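Local coordinates for serine rich repeat protein-1 (Srr-1) (Streptococcus agalactiae NEM316, PDB 4RMB) that is a bacterial surface adhesin whose keratin-4-binding domain binds keratin 4, probably helping the streptococcus attach to epithelial cells, at residues B[13-18]-B[110-115]; B[35-40]-B[123-128]. One frame throughout, in Å; residues are numbered along the deposited sequence.

Contact 1: residues B[13-18]-B[110-115]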
ATOM      1  N   THR B  13       3.882   6.122  -9.055  1.00 18.46           N
ATOM      2  CA  THR B  13       2.977   7.117  -8.530  1.00 17.53           C
ATOM      3  C   THR B  13       2.519   6.681  -7.153  1.00 17.25           C
ATOM      4  O   THR B  13       2.005   5.577  -6.978  1.00 16.22           O
ATOM      5  CB  THR B  13       1.746   7.311  -9.428  1.00 18.15           C
ATOM      6  OG1 THR B  13       2.172   7.726 -10.733  1.00 20.66           O
ATOM      7  CG2 THR B  13       0.819   8.375  -8.840  1.00 20.54           C
ATOM      8  N   TYR B  14       2.736   7.559  -6.182  1.00 15.54           N
ATOM      9  CA  TYR B  14       2.334   7.316  -4.806  1.00 15.07           C
ATOM     10  C   TYR B  14       0.937   7.912  -4.739  1.00 15.71           C
ATOM     11  O   TYR B  14       0.768   9.126  -4.847  1.00 16.13           O
ATOM     12  CB  TYR B  14       3.282   8.040  -3.855  1.00 15.18           C
ATOM     13  CG  TYR B  14       2.905   7.912  -2.402  1.00 13.68           C
ATOM     14  CD1 TYR B  14       2.874   6.666  -1.777  1.00 15.69           C
ATOM     15  CD2 TYR B  14       2.570   9.036  -1.653  1.00 12.97           C
ATOM     16  CE1 TYR B  14       2.516   6.544  -0.437  1.00 15.11           C
ATOM     17  CE2 TYR B  14       2.213   8.925  -0.315  1.00 12.98           C
ATOM     18  CZ  TYR B  14       2.186   7.680   0.283  1.00 15.70           C
ATOM     19  OH  TYR B  14       1.810   7.569   1.595  1.00 14.27           O
ATOM     20  N   ILE B  15      -0.062   7.047  -4.585  1.00 14.04           N
ATOM     21  CA  ILE B  15      -1.458   7.470  -4.566  1.00 14.26           C
ATOM     22  C   ILE B  15      -2.050   7.466  -3.172  1.00 14.84           C
ATOM     23  O   ILE B  15      -1.900   6.497  -2.432  1.00 14.35           O
ATOM     24  CB  ILE B  15      -2.320   6.533  -5.454  1.00 17.07           C
ATOM     25  CG1 ILE B  15      -1.784   6.536  -6.884  1.00 18.12           C
ATOM     26  CG2 ILE B  15      -3.769   6.973  -5.442  1.00 18.21           C
ATOM     27  CD1 ILE B  15      -2.445   5.500  -7.779  1.00 22.40           C
ATOM     28  N   THR B  16      -2.713   8.562  -2.817  1.00 13.93           N
ATOM     29  CA  THR B  16      -3.358   8.667  -1.516  1.00 13.78           C
ATOM     30  C   THR B  16      -4.835   8.939  -1.756  1.00 13.75           C
ATOM     31  O   THR B  16      -5.195   9.920  -2.404  1.00 12.64           O
ATOM     32  CB  THR B  16      -2.765   9.816  -0.665  1.00 13.55           C
ATOM     33  OG1 THR B  16      -1.362   9.595  -0.465  1.00 13.44           O
ATOM     34  CG2 THR B  16      -3.440   9.878   0.691  1.00 15.01           C
ATOM     35  N   GLN B  17      -5.688   8.046  -1.267  1.00 14.47           N
ATOM     36  CA  GLN B  17      -7.119   8.236  -1.412  1.00 16.49           C
ATOM     37  C   GLN B  17      -7.586   8.900  -0.130  1.00 15.87           C
ATOM     38  O   GLN B  17      -7.255   8.445   0.960  1.00 14.63           O
ATOM     39  CB  GLN B  17      -7.833   6.896  -1.590  1.00 18.91           C
ATOM     40  CG  GLN B  17      -7.436   6.136  -2.840  1.00 22.22           C
ATOM     41  CD  GLN B  17      -8.206   4.839  -2.971  1.00 26.12           C
ATOM     42  OE1 GLN B  17      -8.377   4.108  -1.991  1.00 25.82           O
ATOM     43  NE2 GLN B  17      -8.673   4.542  -4.181  1.00 27.15           N
ATOM     44  N   ILE B  18      -8.332   9.990  -0.263  1.00 14.42           N
ATOM     45  CA  ILE B  18      -8.838  10.704   0.903  1.00 15.30           C
ATOM     46  C   ILE B  18     -10.303  10.344   1.118  1.00 15.41           C
ATOM     47  O   ILE B  18     -11.127  10.510   0.219  1.00 16.80           O
ATOM     48  CB  ILE B  18      -8.722  12.228   0.718  1.00 15.30           C
ATOM     49  CG1 ILE B  18      -7.264  12.614   0.471  1.00 19.16           C
ATOM     50  CG2 ILE B  18      -9.241  12.940   1.966  1.00 16.43           C
ATOM     51  CD1 ILE B  18      -6.357  12.325   1.638  1.00 19.64           C
ATOM     52  N   VAL B 110      -8.246  12.276  -4.355  1.00 18.00           N
ATOM     53  CA  VAL B 110      -7.170  11.358  -4.681  1.00 17.98           C
ATOM     54  C   VAL B 110      -5.975  12.225  -4.990  1.00 17.18           C
ATOM     55  O   VAL B 110      -6.053  13.118  -5.833  1.00 17.95           O
ATOM     56  CB  VAL B 110      -7.476  10.492  -5.918  1.00 19.74           C
ATOM     57  CG1 VAL B 110      -6.289   9.584  -6.211  1.00 21.11           C
ATOM     58  CG2 VAL B 110      -8.723   9.662  -5.673  1.00 20.14           C
ATOM     59  N   VAL B 111      -4.879  11.997  -4.280  1.00 14.59           N
ATOM     60  CA  VAL B 111      -3.683  12.773  -4.527  1.00 14.53           C
ATOM     61  C   VAL B 111      -2.689  11.863  -5.208  1.00 12.44           C
ATOM     62  O   VAL B 111      -2.359  10.796  -4.697  1.00 13.38           O
ATOM     63  CB  VAL B 111      -3.064  13.319  -3.229  1.00 13.23           C
ATOM     64  CG1 VAL B 111      -1.800  14.105  -3.553  1.00 13.93           C
ATOM     65  CG2 VAL B 111      -4.074  14.218  -2.512  1.00 14.91           C
ATOM     66  N   LEU B 112      -2.229  12.282  -6.377  1.00 12.31           N
ATOM     67  CA  LEU B 112      -1.274  11.495  -7.134  1.00 14.10           C
ATOM     68  C   LEU B 112       0.079  12.182  -7.099  1.00 13.97           C
ATOM     69  O   LEU B 112       0.206  13.324  -7.527  1.00 16.02           O
ATOM     70  CB  LEU B 112      -1.745  11.358  -8.581  1.00 15.79           C
ATOM     71  CG  LEU B 112      -3.126  10.737  -8.800  1.00 19.86           C
ATOM     72  CD1 LEU B 112      -3.522  10.888 -10.257  1.00 23.57           C
ATOM     73  CD2 LEU B 112      -3.101   9.268  -8.398  1.00 21.09           C
ATOM     74  N   VAL B 113       1.085  11.485  -6.585  1.00 13.01           N
ATOM     75  CA  VAL B 113       2.433  12.036  -6.508  1.00 13.62           C
ATOM     76  C   VAL B 113       3.353  11.147  -7.338  1.00 14.04           C
ATOM     77  O   VAL B 113       3.728  10.055  -6.909  1.00 12.21           O
ATOM     78  CB  VAL B 113       2.930  12.078  -5.042  1.00 13.50           C
ATOM     79  CG1 VAL B 113       4.338  12.659  -4.970  1.00 15.50           C
ATOM     80  CG2 VAL B 113       1.988  12.924  -4.204  1.00 15.59           C
ATOM     81  N   LYS B 114       3.701  11.612  -8.536  1.00 14.48           N
ATOM     82  CA  LYS B 114       4.567  10.844  -9.425  1.00 16.74           C
ATOM     83  C   LYS B 114       6.023  11.232  -9.212  1.00 16.64           C
ATOM     84  O   LYS B 114       6.399  12.395  -9.363  1.00 17.41           O
ATOM     85  CB  LYS B 114       4.168  11.077 -10.887  1.00 17.70           C
ATOM     86  CG  LYS B 114       5.018  10.306 -11.895  1.00 21.73           C
ATOM     87  CD  LYS B 114       4.699  10.733 -13.329  1.00 24.66           C
ATOM     88  CE  LYS B 114       3.368  10.184 -13.816  1.00 27.94           C
ATOM     89  NZ  LYS B 114       3.449   8.731 -14.155  1.00 31.93           N
ATOM     90  N   ILE B 115       6.842  10.247  -8.868  1.00 16.80           N
ATOM     91  CA  ILE B 115       8.249  10.493  -8.607  1.00 18.06           C
ATOM     92  C   ILE B 115       9.147   9.455  -9.253  1.00 19.13           C
ATOM     93  O   ILE B 115       8.684   8.413  -9.714  1.00 19.28           O
ATOM     94  CB  ILE B 115       8.535  10.475  -7.090  1.00 21.22           C
ATOM     95  CG1 ILE B 115       8.077   9.135  -6.504  1.00 22.47           C
ATOM     96  CG2 ILE B 115       7.825  11.642  -6.400  1.00 20.02           C
ATOM     97  CD1 ILE B 115       8.408   8.951  -5.034  1.00 24.26           C
TER
HETATM   98  O   HOH W   1       3.884   6.308 -12.615  1.00 20.27           O
HETATM   99  O   HOH W   2      -0.215  10.599  -2.675  1.00 12.13           O
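Ile15 and Leu112 project from the same face of an antiparallel pair of strands and touch through Ile15 CG1 and Leu112 CD2. Ile15 CB lies 4.1 Å from Leu112 CD2, and CG1, anti to the carbonyl carbon (chi1 -58°), presses against that same methyl at 3.4 Å, tighter than an ordinary carbon-carbon contact. CD1 turns off and is already farther from Leu112 CD2, at 3.9 Å. The other branch, CG2, bridges Val110 CG1 at 3.7 Å and Leu112 CD2, whereas CG1 meets Leu112 alone on the partner strand; a beta-branched chain thus fills the face close to the backbone. The strands are held by paired backbone bonds: Tyr14 N reaches Val113 O at 2.8 Å with a nearly straight N-H (170°), Val113 N returns the bond to Tyr14 O, and Thr16 and Val111 are joined in the same way. Strand 11-18 borders one sheet of this variant DEv-IgG fold, and a strand of the second subunit pairs with it antiparallel, so the sheet runs on across the interface, in keeping with beta-sheet complementation. On the face of Tyr14, Thr16, Val111 and Val113 a water donates to the backbone O atoms of Tyr14 and Val111 and bonds Thr16 OG1 at 2.7 Å, a hydroxyl that also meets Ser124. At the partly exposed end, the methylenes of Lys114 lie against the Thr13 hydroxyl, and the lysine bends at its last two torsions. Lys114 NZ donates at 2.9 Å to a second water, which also bonds Thr13 OG1, so ammonium and hydroxyl share it.

Contact 2: residues B[35-40]-B[123-128]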
ATOM      1  N   TYR B  35      -6.044  18.555   6.733  1.00 11.88           N
ATOM      2  CA  TYR B  35      -4.890  18.662   5.850  1.00 10.90           C
ATOM      3  C   TYR B  35      -4.390  17.275   5.515  1.00 10.95           C
ATOM      4  O   TYR B  35      -4.695  16.303   6.208  1.00 10.70           O
ATOM      5  CB  TYR B  35      -3.716  19.356   6.550  1.00 11.08           C
ATOM      6  CG  TYR B  35      -3.696  20.858   6.532  1.00 12.67           C
ATOM      7  CD1 TYR B  35      -4.536  21.601   7.359  1.00 16.70           C
ATOM      8  CD2 TYR B  35      -2.806  21.539   5.707  1.00 17.10           C
ATOM      9  CE1 TYR B  35      -4.482  22.994   7.364  1.00 19.71           C
ATOM     10  CE2 TYR B  35      -2.745  22.922   5.700  1.00 18.83           C
ATOM     11  CZ  TYR B  35      -3.582  23.643   6.534  1.00 18.58           C
ATOM     12  OH  TYR B  35      -3.488  25.017   6.545  1.00 23.29           O
ATOM     13  N   THR B  36      -3.616  17.186   4.442  1.00  9.25           N
ATOM     14  CA  THR B  36      -2.965  15.930   4.112  1.00  9.40           C
ATOM     15  C   THR B  36      -1.505  16.282   3.949  1.00 10.08           C
ATOM     16  O   THR B  36      -1.151  17.193   3.196  1.00 10.26           O
ATOM     17  CB  THR B  36      -3.490  15.274   2.820  1.00  9.23           C
ATOM     18  OG1 THR B  36      -4.685  14.548   3.125  1.00 13.49           O
ATOM     19  CG2 THR B  36      -2.448  14.295   2.248  1.00 10.88           C
ATOM     20  N   ILE B  37      -0.657  15.585   4.693  1.00  9.98           N
ATOM     21  CA  ILE B  37       0.772  15.803   4.614  1.00 11.50           C
ATOM     22  C   ILE B  37       1.362  14.506   4.087  1.00 11.33           C
ATOM     23  O   ILE B  37       0.996  13.421   4.544  1.00  9.97           O
ATOM     24  CB  ILE B  37       1.360  16.129   5.998  1.00 13.16           C
ATOM     25  CG1 ILE B  37       0.787  17.468   6.488  1.00 18.32           C
ATOM     26  CG2 ILE B  37       2.878  16.165   5.928  1.00 14.54           C
ATOM     27  CD1 ILE B  37       1.226  17.861   7.872  1.00 22.98           C
ATOM     28  N   ILE B  38       2.254  14.630   3.109  1.00 10.97           N
ATOM     29  CA  ILE B  38       2.902  13.480   2.501  1.00 11.67           C
ATOM     30  C   ILE B  38       4.406  13.668   2.644  1.00 12.05           C
ATOM     31  O   ILE B  38       4.946  14.705   2.265  1.00 14.29           O
ATOM     32  CB  ILE B  38       2.517  13.376   1.009  1.00 10.55           C
ATOM     33  CG1 ILE B  38       1.046  12.972   0.885  1.00 11.51           C
ATOM     34  CG2 ILE B  38       3.442  12.384   0.287  1.00 11.22           C
ATOM     35  CD1 ILE B  38       0.450  13.223  -0.480  1.00 13.26           C
ATOM     36  N   GLY B  39       5.080  12.673   3.214  1.00 12.37           N
ATOM     37  CA  GLY B  39       6.519  12.774   3.404  1.00 14.27           C
ATOM     38  C   GLY B  39       7.154  11.401   3.489  1.00 17.14           C
ATOM     39  O   GLY B  39       6.542  10.417   3.092  1.00 14.82           O
ATOM     40  N   SER B  40       8.382  11.324   3.987  1.00 21.12           N
ATOM     41  CA  SER B  40       9.043  10.029   4.105  1.00 26.48           C
ATOM     42  C   SER B  40       9.594   9.815   5.508  1.00 31.27           C
ATOM     43  O   SER B  40       9.489  10.692   6.364  1.00 31.57           O
ATOM     44  CB  SER B  40      10.162   9.905   3.066  1.00 27.63           C
ATOM     45  OG  SER B  40      11.038  11.010   3.126  1.00 28.42           O
ATOM     46  N   TYR B 123       4.732   8.396   3.665  1.00 12.19           N
ATOM     47  CA  TYR B 123       3.570   8.393   4.541  1.00 11.71           C
ATOM     48  C   TYR B 123       2.619   9.479   4.072  1.00 10.26           C
ATOM     49  O   TYR B 123       3.025  10.421   3.393  1.00 11.09           O
ATOM     50  CB  TYR B 123       3.966   8.638   6.008  1.00 13.66           C
ATOM     51  CG  TYR B 123       4.358  10.063   6.356  1.00 15.46           C
ATOM     52  CD1 TYR B 123       3.390  11.060   6.519  1.00 15.97           C
ATOM     53  CD2 TYR B 123       5.693  10.409   6.535  1.00 16.58           C
ATOM     54  CE1 TYR B 123       3.746  12.363   6.849  1.00 16.46           C
ATOM     55  CE2 TYR B 123       6.064  11.713   6.866  1.00 17.77           C
ATOM     56  CZ  TYR B 123       5.084  12.683   7.020  1.00 18.28           C
ATOM     57  OH  TYR B 123       5.440  13.970   7.333  1.00 19.32           O
ATOM     58  N   SER B 124       1.347   9.313   4.414  1.00 12.17           N
ATOM     59  CA  SER B 124       0.307  10.274   4.080  1.00 11.30           C
ATOM     60  C   SER B 124      -0.566  10.424   5.316  1.00 12.29           C
ATOM     61  O   SER B 124      -0.755   9.472   6.072  1.00 11.62           O
ATOM     62  CB  SER B 124      -0.562   9.775   2.922  1.00 12.67           C
ATOM     63  OG  SER B 124       0.165   9.693   1.714  1.00 14.48           O
ATOM     64  N   THR B 125      -1.093  11.618   5.535  1.00 12.35           N
ATOM     65  CA  THR B 125      -1.967  11.815   6.685  1.00 11.38           C
ATOM     66  C   THR B 125      -3.263  12.490   6.276  1.00 11.94           C
ATOM     67  O   THR B 125      -3.412  12.980   5.159  1.00 11.21           O
ATOM     68  CB  THR B 125      -1.361  12.784   7.739  1.00 10.89           C
ATOM     69  OG1 THR B 125      -1.382  14.120   7.211  1.00 11.86           O
ATOM     70  CG2 THR B 125       0.062  12.408   8.104  1.00 14.40           C
ATOM     71  N   VAL B 126      -4.211  12.459   7.201  1.00 10.74           N
ATOM     72  CA  VAL B 126      -5.444  13.223   7.088  1.00 10.63           C
ATOM     73  C   VAL B 126      -5.336  13.712   8.519  1.00 10.43           C
ATOM     74  O   VAL B 126      -5.622  12.975   9.459  1.00 10.76           O
ATOM     75  CB  VAL B 126      -6.710  12.391   6.896  1.00 10.00           C
ATOM     76  CG1 VAL B 126      -7.929  13.300   7.066  1.00 13.03           C
ATOM     77  CG2 VAL B 126      -6.733  11.816   5.483  1.00 12.72           C
ATOM     78  N   SER B 127      -4.856  14.938   8.683  1.00 11.77           N
ATOM     79  CA  SER B 127      -4.614  15.470  10.012  1.00 10.55           C
ATOM     80  C   SER B 127      -4.748  16.969  10.057  1.00 10.58           C
ATOM     81  O   SER B 127      -5.146  17.605   9.082  1.00 11.78           O
ATOM     82  CB  SER B 127      -3.185  15.143  10.426  1.00 10.29           C
ATOM     83  OG  SER B 127      -2.263  15.697   9.486  1.00 11.12           O
ATOM     84  N   ASP B 128      -4.388  17.526  11.210  1.00 13.66           N
ATOM     85  CA  ASP B 128      -4.378  18.962  11.370  1.00 14.36           C
ATOM     86  C   ASP B 128      -3.054  19.377  10.727  1.00 14.35           C
ATOM     87  O   ASP B 128      -2.202  18.534  10.426  1.00 14.96           O
ATOM     88  CB  ASP B 128      -4.388  19.349  12.852  1.00 15.85           C
ATOM     89  CG  ASP B 128      -3.140  18.886  13.582  1.00 17.38           C
ATOM     90  OD1 ASP B 128      -2.838  17.679  13.541  1.00 16.97           O
ATOM     91  OD2 ASP B 128      -2.459  19.728  14.200  1.00 19.85           O
TER
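Tyr123 spreads its ring over Gly39 where strands 35-40 and 120-127 pair antiparallel, at the heart of one sheet of the variant DEv-IgG fold. Gly39 CA lies over the ring face, 4.0 Å from the centroid of Tyr123, in a CH-pi contact, and the missing side chain lets the aromatic plane settle close to the backbone. With CG between its backbone N and carbonyl carbon (chi1 74°), Tyr123 turns its ring back across the partner strand. Ser40 O meets the ring edge in plane, and the hydroxyl is hydrogen-bonded to Gln131 NE2. Ile37 CG2 lies beside Tyr123 CE1, at 4.0 Å. The backbone of Ile37 is paired unusually: Ile37 N bonds Thr125 OG1 at 3.0 Å, and only a weak bond returns from Thr125 N to Ile37 O. Threonine suits the place because its hydroxyl can accept this N-H while donating in turn to Ser127 OG. Tyr35 and Ser127 form one isolated hydrogen-bonded bridge, with the N-H of Tyr35 bent at 140° toward Ser127 O; Tyr35 CB lies 3.4 Å from Ser127 O. The carbonyl bypassed by Ile37 is taken by a neighbour: Thr36 OG1 donates to Thr125 O at 2.9 Å, in the carbonyl plane.

Contacts 1 and 2 belong to two different sheets, their centres about 11 Å apart, packed face to face as in an immunoglobulin-like sandwich. Strands 108-116 and 120-127 follow one another in the chain, so a short connection carries it from one sheet to the other. Between them Ile38 of contact 2 rests on Tyr14, Thr16, Val111 and Val113 of contact 1. Ser124 OG sits at a polar junction in this interface, 2.7 Å from both Tyr14 OH and Thr16 OG1, probably hydrogen-bonded to each. Farther along, Ile18 CD1 packs 3.2 Å from Thr36 OG1. The second subunit reaches this seam too: its Ile154 touches Tyr14, Thr16 and Ser124.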